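TqaA (Penicillium aethiopicum, PDB 5DLK) is a fungal nonribosomal peptide synthetase whose terminal condensation-like domain, crystallised here as a mutant, probably catalyses macrocyclisation of the finished peptide. Local coordinates at residues A[70-75]-A[188-193]; A[81-86]-A[195-200]. One frame throughout, in Å; residues are numbered along the deposited sequence.

Contact 1: A[70-75]-A[188-193]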
loop_
_atom_site.group_PDB
_atom_site.type_symbol
_atom_site.label_atom_id
_atom_site.label_comp_id
_atom_site.label_asym_id
_atom_site.label_seq_id
_atom_site.Cartn_x
_atom_site.Cartn_y
_atom_site.Cartn_z
ATOM N N TYR A 70 -1.894 14.251 -1.802
ATOM C CA TYR A 70 -0.707 14.648 -1.064
ATOM C C TYR A 70 -0.494 16.153 -1.263
ATOM O O TYR A 70 -0.292 16.607 -2.384
ATOM C CB TYR A 70 0.511 13.855 -1.520
ATOM C CG TYR A 70 0.455 12.410 -1.065
ATOM C CD1 TYR A 70 0.497 12.101 0.288
ATOM C CD2 TYR A 70 0.355 11.367 -1.980
ATOM C CE1 TYR A 70 0.438 10.788 0.722
ATOM C CE2 TYR A 70 0.301 10.039 -1.551
ATOM C CZ TYR A 70 0.342 9.766 -0.193
ATOM O OH TYR A 70 0.300 8.460 0.272
ATOM N N ASN A 71 -0.537 16.892 -0.161
ATOM C CA ASN A 71 -0.689 18.351 -0.209
ATOM C C ASN A 71 0.533 19.074 0.328
ATOM O O ASN A 71 0.965 18.828 1.451
ATOM C CB ASN A 71 -1.906 18.777 0.595
ATOM C CG ASN A 71 -3.152 18.047 0.181
ATOM O OD1 ASN A 71 -3.295 17.655 -0.978
ATOM N ND2 ASN A 71 -4.066 17.847 1.129
ATOM N N TRP A 72 1.075 19.984 -0.472
ATOM C CA TRP A 72 2.265 20.715 -0.085
ATOM C C TRP A 72 1.970 22.208 -0.012
ATOM O O TRP A 72 1.711 22.826 -1.035
ATOM C CB TRP A 72 3.383 20.455 -1.078
ATOM C CG TRP A 72 3.788 19.009 -1.119
ATOM C CD1 TRP A 72 3.426 18.075 -2.051
ATOM C CD2 TRP A 72 4.601 18.338 -0.162
ATOM N NE1 TRP A 72 3.989 16.857 -1.737
ATOM C CE2 TRP A 72 4.715 16.993 -0.580
ATOM C CE3 TRP A 72 5.256 18.742 1.008
ATOM C CZ2 TRP A 72 5.468 16.059 0.124
ATOM C CZ3 TRP A 72 5.997 17.805 1.710
ATOM C CH2 TRP A 72 6.091 16.479 1.266
ATOM N N THR A 73 2.010 22.772 1.188
ATOM C CA THR A 73 1.789 24.207 1.355
ATOM C C THR A 73 3.141 24.902 1.276
ATOM O O THR A 73 4.017 24.667 2.107
ATOM C CB THR A 73 1.101 24.540 2.687
ATOM O OG1 THR A 73 -0.125 23.811 2.791
ATOM C CG2 THR A 73 0.793 26.041 2.781
ATOM N N ILE A 74 3.296 25.755 0.266
ATOM C CA ILE A 74 4.576 26.378 -0.054
ATOM C C ILE A 74 4.490 27.885 0.207
ATOM O O ILE A 74 3.635 28.554 -0.360
ATOM C CB ILE A 74 4.961 26.139 -1.519
ATOM C CG1 ILE A 74 4.919 24.638 -1.858
ATOM C CG2 ILE A 74 6.345 26.705 -1.811
ATOM C CD1 ILE A 74 5.091 24.338 -3.335
ATOM N N LYS A 75 5.361 28.403 1.068
ATOM C CA LYS A 75 5.337 29.829 1.413
ATOM C C LYS A 75 6.696 30.481 1.220
ATOM O O LYS A 75 7.715 29.941 1.645
ATOM C CB LYS A 75 4.877 30.031 2.854
ATOM C CG LYS A 75 3.407 29.780 3.070
ATOM C CD LYS A 75 3.048 29.851 4.540
ATOM C CE LYS A 75 1.574 29.571 4.734
ATOM N NZ LYS A 75 1.233 29.355 6.171
ATOM N N LYS A 188 10.068 8.480 -2.658
ATOM C CA LYS A 188 10.859 8.639 -3.865
ATOM C C LYS A 188 10.120 9.537 -4.861
ATOM O O LYS A 188 10.740 10.256 -5.646
ATOM C CB LYS A 188 11.162 7.275 -4.493
ATOM C CG LYS A 188 12.463 7.217 -5.277
ATOM C CD LYS A 188 13.660 7.315 -4.352
ATOM C CE LYS A 188 14.962 7.302 -5.133
ATOM N NZ LYS A 188 16.156 7.348 -4.237
ATOM N N LEU A 189 8.793 9.481 -4.842
ATOM C CA LEU A 189 8.008 10.386 -5.668
ATOM C C LEU A 189 8.342 11.824 -5.251
ATOM O O LEU A 189 8.571 12.697 -6.101
ATOM C CB LEU A 189 6.499 10.097 -5.528
ATOM C CG LEU A 189 5.491 10.791 -6.462
ATOM C CD1 LEU A 189 4.161 10.037 -6.527
ATOM C CD2 LEU A 189 5.235 12.221 -6.029
ATOM N N PHE A 190 8.375 12.061 -3.944
ATOM C CA PHE A 190 8.593 13.414 -3.424
ATOM C C PHE A 190 10.035 13.883 -3.636
ATOM O O PHE A 190 10.265 15.037 -4.002
ATOM C CB PHE A 190 8.236 13.486 -1.935
ATOM C CG PHE A 190 6.798 13.155 -1.630
ATOM C CD1 PHE A 190 5.777 13.527 -2.501
ATOM C CD2 PHE A 190 6.473 12.457 -0.473
ATOM C CE1 PHE A 190 4.452 13.220 -2.215
ATOM C CE2 PHE A 190 5.154 12.150 -0.172
ATOM C CZ PHE A 190 4.139 12.531 -1.044
ATOM N N SER A 191 11.009 13.002 -3.411
ATOM C CA SER A 191 12.417 13.383 -3.574
ATOM C C SER A 191 12.786 13.582 -5.055
ATOM O O SER A 191 13.564 14.479 -5.376
ATOM C CB SER A 191 13.347 12.358 -2.908
ATOM O OG SER A 191 13.310 11.102 -3.557
ATOM N N ASP A 192 12.210 12.778 -5.951
ATOM C CA ASP A 192 12.344 13.006 -7.388
ATOM C C ASP A 192 11.725 14.344 -7.806
ATOM O O ASP A 192 12.310 15.067 -8.613
ATOM C CB ASP A 192 11.703 11.877 -8.193
ATOM C CG ASP A 192 12.567 10.619 -8.234
ATOM O OD1 ASP A 192 13.552 10.540 -7.458
ATOM O OD2 ASP A 192 12.253 9.713 -9.040
ATOM N N PHE A 193 10.547 14.666 -7.276
ATOM C CA PHE A 193 9.909 15.951 -7.584
ATOM C C PHE A 193 10.840 17.106 -7.207
ATOM O O PHE A 193 11.130 17.978 -8.026
ATOM C CB PHE A 193 8.564 16.105 -6.853
ATOM C CG PHE A 193 7.782 17.328 -7.275
ATOM C CD1 PHE A 193 8.094 18.584 -6.764
ATOM C CD2 PHE A 193 6.718 17.218 -8.159
ATOM C CE1 PHE A 193 7.379 19.708 -7.147
ATOM C CE2 PHE A 193 5.992 18.339 -8.542
ATOM C CZ PHE A 193 6.326 19.585 -8.034
#
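Phe190 comes down from helix 186-197 onto strand 67-75 and joins Tyr70 and Trp72 in a buried aromatic cluster. Its ring plays both parts of a T-shaped pair at once. Toward Trp72 it offers a face: the indole drives in edge-on, with CZ2 of Trp72 above the middle of the phenyl ring and 3.6 Å from Phe190 CG, the planes 82° apart. Toward Tyr70 it offers its edge, and Phe190 CZ stands over one face of the phenol near the CB end of the ring, 3.7 Å from Tyr70 CG, with the planes at 81°. Tyr70 and Trp72, two positions apart on the strand, both point at the helix; with chi1 at -62° Trp72 CG sits beside its backbone N, and the six-membered ring reaches Phe190. No hydrogen bond crosses the contact.

The tight packing is local. Further along the strand Ile74 points the same way, yet its CD1 stays 6.4 Å from Phe193 CE1; it is buried but spends its contacts on Leu401 and Leu406. Lys75 and, on the back of the helix, Lys188 make the solvent side. Tyr410 meets the Trp72 indole edge-to-face, carrying the cluster on to strand 407-415. A helix laid on a mixed sheet through aromatic side chains suits the alpha/beta layering of the condensation domain, a member of the CoA-dependent acyltransferase clan.

Contact 2: A[81-86]-A[195-200]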
loop_
_atom_site.group_PDB
_atom_site.type_symbol
_atom_site.label_atom_id
_atom_site.label_comp_id
_atom_site.label_asym_id
_atom_site.label_seq_id
_atom_site.Cartn_x
_atom_site.Cartn_y
_atom_site.Cartn_z
ATOM N N MET A 81 6.704 29.462 -10.154
ATOM C CA MET A 81 5.475 28.780 -10.559
ATOM C C MET A 81 5.612 27.999 -11.865
ATOM O O MET A 81 5.074 26.891 -11.983
ATOM C CB MET A 81 4.326 29.782 -10.664
ATOM C CG MET A 81 3.926 30.383 -9.329
ATOM S SD MET A 81 2.971 29.263 -8.273
ATOM C CE MET A 81 1.387 29.277 -9.112
ATOM N N ASP A 82 6.334 28.550 -12.841
ATOM C CA ASP A 82 6.538 27.830 -14.099
ATOM C C ASP A 82 7.359 26.557 -13.893
ATOM O O ASP A 82 7.078 25.527 -14.503
ATOM C CB ASP A 82 7.223 28.716 -15.140
ATOM C CG ASP A 82 6.243 29.601 -15.884
ATOM O OD1 ASP A 82 5.018 29.390 -15.724
ATOM O OD2 ASP A 82 6.692 30.499 -16.632
ATOM N N ARG A 83 8.373 26.633 -13.040
ATOM C CA ARG A 83 9.217 25.478 -12.774
ATOM C C ARG A 83 8.430 24.408 -12.017
ATOM O O ARG A 83 8.596 23.218 -12.258
ATOM C CB ARG A 83 10.458 25.886 -11.979
ATOM C CG ARG A 83 11.490 24.776 -11.839
ATOM C CD ARG A 83 12.831 25.215 -12.377
ATOM N NE ARG A 83 13.301 26.414 -11.695
ATOM C CZ ARG A 83 14.369 27.113 -12.065
ATOM N NH1 ARG A 83 15.075 26.732 -13.120
ATOM N NH2 ARG A 83 14.725 28.197 -11.384
ATOM N N LEU A 84 7.580 24.849 -11.097
ATOM C CA LEU A 84 6.679 23.951 -10.397
ATOM C C LEU A 84 5.811 23.184 -11.399
ATOM O O LEU A 84 5.715 21.956 -11.335
ATOM C CB LEU A 84 5.810 24.736 -9.415
ATOM C CG LEU A 84 5.370 24.048 -8.130
ATOM C CD1 LEU A 84 6.575 23.523 -7.333
ATOM C CD2 LEU A 84 4.551 25.025 -7.308
ATOM N N ARG A 85 5.199 23.913 -12.332
ATOM C CA ARG A 85 4.355 23.312 -13.362
ATOM C C ARG A 85 5.089 22.288 -14.220
ATOM O O ARG A 85 4.576 21.198 -14.465
ATOM C CB ARG A 85 3.772 24.391 -14.282
ATOM C CG ARG A 85 2.688 25.235 -13.667
ATOM C CD ARG A 85 2.162 26.269 -14.664
ATOM N NE ARG A 85 1.401 27.280 -13.951
ATOM C CZ ARG A 85 1.853 28.491 -13.649
ATOM N NH1 ARG A 85 3.055 28.879 -14.055
ATOM N NH2 ARG A 85 1.083 29.323 -12.968
ATOM N N GLU A 86 6.277 22.645 -14.698
ATOM C CA GLU A 86 7.035 21.752 -15.569
ATOM C C GLU A 86 7.583 20.535 -14.825
ATOM O O GLU A 86 7.868 19.502 -15.433
ATOM C CB GLU A 86 8.192 22.501 -16.228
ATOM C CG GLU A 86 7.758 23.706 -17.037
ATOM C CD GLU A 86 8.859 24.744 -17.178
ATOM O OE1 GLU A 86 10.047 24.391 -16.992
ATOM O OE2 GLU A 86 8.534 25.918 -17.464
ATOM N N ALA A 195 14.056 17.105 -6.623
ATOM C CA ALA A 195 15.280 17.066 -7.415
ATOM C C ALA A 195 15.074 17.644 -8.813
ATOM O O ALA A 195 15.944 18.346 -9.334
ATOM C CB ALA A 195 15.815 15.629 -7.505
ATOM N N ILE A 196 13.923 17.362 -9.417
ATOM C CA ILE A 196 13.635 17.865 -10.754
ATOM C C ILE A 196 13.427 19.376 -10.706
ATOM O O ILE A 196 13.964 20.109 -11.543
ATOM C CB ILE A 196 12.404 17.189 -11.368
ATOM C CG1 ILE A 196 12.714 15.723 -11.682
ATOM C CG2 ILE A 196 11.957 17.928 -12.630
ATOM C CD1 ILE A 196 11.489 14.909 -12.051
ATOM N N TYR A 197 12.669 19.838 -9.715
ATOM C CA TYR A 197 12.493 21.271 -9.495
ATOM C C TYR A 197 13.835 21.956 -9.208
ATOM O O TYR A 197 14.114 23.038 -9.733
ATOM C CB TYR A 197 11.515 21.515 -8.343
ATOM C CG TYR A 197 11.270 22.977 -8.035
ATOM C CD1 TYR A 197 10.253 23.676 -8.671
ATOM C CD2 TYR A 197 12.049 23.653 -7.106
ATOM C CE1 TYR A 197 10.018 25.013 -8.391
ATOM C CE2 TYR A 197 11.824 24.985 -6.821
ATOM C CZ TYR A 197 10.806 25.660 -7.465
ATOM O OH TYR A 197 10.579 26.987 -7.186
ATOM N N ASN A 198 14.657 21.326 -8.374
ATOM C CA ASN A 198 15.962 21.880 -8.002
ATOM C C ASN A 198 17.009 21.725 -9.098
ATOM O O ASN A 198 18.164 22.121 -8.925
ATOM C CB ASN A 198 16.488 21.218 -6.734
ATOM C CG ASN A 198 15.677 21.560 -5.519
ATOM O OD1 ASN A 198 14.951 22.552 -5.497
ATOM N ND2 ASN A 198 15.797 20.736 -4.484
ATOM N N GLN A 199 16.592 21.130 -10.212
ATOM C CA GLN A 199 17.459 20.851 -11.349
ATOM C C GLN A 199 18.684 20.027 -10.952
ATOM O O GLN A 199 19.810 20.312 -11.358
ATOM C CB GLN A 199 17.870 22.157 -12.023
ATOM C CG GLN A 199 16.682 22.900 -12.611
ATOM C CD GLN A 199 17.048 24.260 -13.161
ATOM O OE1 GLN A 199 17.700 25.064 -12.488
ATOM N NE2 GLN A 199 16.635 24.525 -14.395
ATOM N N THR A 200 18.445 19.000 -10.146
ATOM C CA THR A 200 19.445 17.975 -9.883
ATOM C C THR A 200 19.173 16.780 -10.793
ATOM O O THR A 200 18.064 16.243 -10.795
ATOM C CB THR A 200 19.424 17.519 -8.418
ATOM O OG1 THR A 200 19.484 18.663 -7.559
ATOM C CG2 THR A 200 20.600 16.590 -8.128
#
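Arg83 lays the aliphatic part of its side chain against the ring of Tyr197, where helix 81-94 meets the end of helix 186-197. Its CG is 3.6 Å from Tyr197 CD1, and CB sits beside CE1 of the same ring. Next along, the backbone N of Leu84 lies in the ring plane at the edge, 3.6 Å from Tyr197 CE1, and Leu84 CD1 packs on that CE1 at 3.9 Å.

Past CG the arginine bends twice, at chi2 (123°) and chi3 (58°), and its guanidinium arrives at the Gln199 amide. As modelled, Arg83 NH1 is 3.0 Å from Gln199 NE2, donor facing donor, and OE1 is badly angled, so no hydrogen bond can be claimed. With an alanine here the chain beyond CB is gone, which would probably open a gap beside Tyr197 CD1 and leave the Gln199 amide without its neighbour.

One shell out, Asn80 serves both partners: its backbone N bonds Tyr197 OH and its side-chain OD1 accepts the backbone N-H of Arg83. Leu401 touches both Leu84 and Tyr197, while Asn198 bonds to the backbone of Pro400 and Arg402. Gln199 is placed by the helix end, with positive phi and two bonds back into the last turn: Thr200 N to Ala195 O (2.7 Å) and Gln199 N to Ile196 O (3.1 Å). That is a Schellman motif, closing helix 186-197 against its neighbour helix.

Contacts 1 and 2 share helix 186-197, and their centres lie 11 Å apart. Strand 67-75 is followed, after a short link, by helix 81-94, so helix 186-197 packs on two consecutive elements. Leu84 joins the two contacts: its CD1 is 3.9 Å from Phe193 CE1, and its CD2 is 4.1 Å from Ile74 CD1, so the hydrophobic layer continues from one to the other. Only contact 1 approaches the functional end, with the Tyr70 side chain about 7 Å from Gly183, which binds phosphopantetheine in another structure of this protein and ends the stretch matching the His-His-x-x-x-Asp-Gly motif of condensation domains, here with a serine for the first histidine. Contact 2 lies away from it.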